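Local coordinates for protein beta-1,4-mannanase (Caldicellulosiruptor saccharolyticus, PDB 1PMH) that binds mannohexaose through a jellyroll beta-sandwich carbohydrate-binding module, probably targeting a beta-1,4-mannanase to mannan, at residues F120-T123 with A124-K128. Numbering follows the deposited sequence. Where two conformers were deposited one is given.
Sequences FNIT and ANAGK
Ala126 N stands above the plane of the Thr123 carbonyl group, 46° out of it, and donates to Thr123 O over 3.0 Å. With an N-H...O angle of 165° the bond is nearly straight at the donor, yet the N-H comes in over the face of the carbonyl and not on a lone pair. Ala126 CB lies 3.3 Å from the same Thr123 O. The second flat group, the side-chain amide of Asn125, is held through OD1, which is hydrogen-bonded to Tyr93 OH. The bond from Ala126 N to Thr123 O closes a type I beta turn from Thr123 to Ala126, with Ala124 and Asn125 at its centre. Asn125 N is also near that oxygen, but its angle is too poor for a bond.

Asn125 N is instead served by a water, which accepts from it at 3.0 Å and lies 2.6 Å from Thr123 OG1. The threonine hydroxyl reaches this water because chi1 of 63° sets OG1 between backbone N and carbonyl carbon, alongside the start of the turn.

On the apolar side, Ala126 CB points back toward the preceding residues and touches Ile122 CG2 at 3.9 Å. That branch is anti to the backbone N of Ile122, which puts it within range of the methyl. Ile122 also packs on Phe96, Phe103 and Ile140, and with Asn121 it faces Phe103 in a G1 beta bulge.

The turn lies in the connection between strand 114-122 of one sheet of the jellyroll and strand 128-132 of the other; the side chain of Ile122 lies about 12 Å from a bound alpha-D-mannopyranose. The backbone bond and the water satisfy Ala126 N and Asn125 N, while Ala124, packed on helix 93-98, and Ile122 provide the buried side.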
# COMPACT_ATOMS: atom_id res chain seq x y z
N PHE A 120 -11.93 -1.46 6.15
CA PHE A 120 -12.83 -0.34 5.95
C PHE A 120 -12.81 0.60 7.14
O PHE A 120 -12.50 0.20 8.25
CB PHE A 120 -14.27 -0.86 5.74
CG PHE A 120 -14.40 -1.70 4.52
CD1 PHE A 120 -14.06 -3.06 4.53
CD2 PHE A 120 -14.89 -1.15 3.37
CE1 PHE A 120 -14.17 -3.78 3.36
CE2 PHE A 120 -15.01 -1.89 2.22
CZ PHE A 120 -14.62 -3.19 2.20
N ASN A 121 -13.17 1.85 6.88
CA ASN A 121 -13.37 2.85 7.93
C ASN A 121 -12.14 3.06 8.80
O ASN A 121 -12.26 3.16 10.03
CB ASN A 121 -14.59 2.50 8.76
CG ASN A 121 -15.83 2.44 7.92
OD1 ASN A 121 -16.41 1.39 7.76
ND2 ASN A 121 -16.17 3.57 7.29
N ILE A 122 -10.99 3.09 8.16
CA ILE A 122 -9.77 3.43 8.86
C ILE A 122 -9.80 4.92 9.23
O ILE A 122 -10.03 5.79 8.39
CB ILE A 122 -8.53 3.17 7.96
CG1 ILE A 122 -8.43 1.69 7.60
CG2 ILE A 122 -7.24 3.65 8.60
CD1 ILE A 122 -8.23 0.75 8.77
N THR A 123 -9.53 5.16 10.51
CA THR A 123 -9.36 6.50 11.04
C THR A 123 -8.05 6.58 11.83
O THR A 123 -7.33 5.60 11.92
CB THR A 123 -10.53 6.89 11.94
OG1 THR A 123 -10.54 6.01 13.07
CG2 THR A 123 -11.87 6.72 11.23
N ALA A 124 -7.75 7.74 12.41
CA ALA A 124 -6.42 7.98 12.97
C ALA A 124 -6.09 7.05 14.12
O ALA A 124 -4.91 6.83 14.38
CB ALA A 124 -6.26 9.43 13.41
N ASN A 125 -7.08 6.51 14.82
CA ASN A 125 -6.83 5.64 15.95
C ASN A 125 -6.71 4.16 15.56
O ASN A 125 -6.60 3.30 16.43
CB ASN A 125 -7.77 5.97 17.12
CG ASN A 125 -7.47 7.36 17.73
OD1 ASN A 125 -6.31 7.73 17.95
ND2 ASN A 125 -8.52 8.13 17.98
N ALA A 126 -6.72 3.84 14.27
CA ALA A 126 -6.37 2.51 13.79
C ALA A 126 -4.92 2.20 14.08
O ALA A 126 -4.07 3.08 14.25
CB ALA A 126 -6.65 2.42 12.29
N GLY A 127 -4.60 0.91 14.09
CA GLY A 127 -3.22 0.49 14.20
C GLY A 127 -2.56 1.01 15.45
O GLY A 127 -3.14 0.85 16.52
N LYS A 128 -1.34 1.54 15.30
CA LYS A 128 -0.56 2.10 16.40
C LYS A 128 -0.11 3.50 16.06
O LYS A 128 0.18 3.79 14.90
CB LYS A 128 0.69 1.26 16.71
CG LYS A 128 1.65 0.89 15.60
CD LYS A 128 2.74 0.02 16.22
CE LYS A 128 3.96 -0.23 15.35
NZ LYS A 128 3.68 -0.72 13.98
O HOH W 1 -9.88 7.54 15.08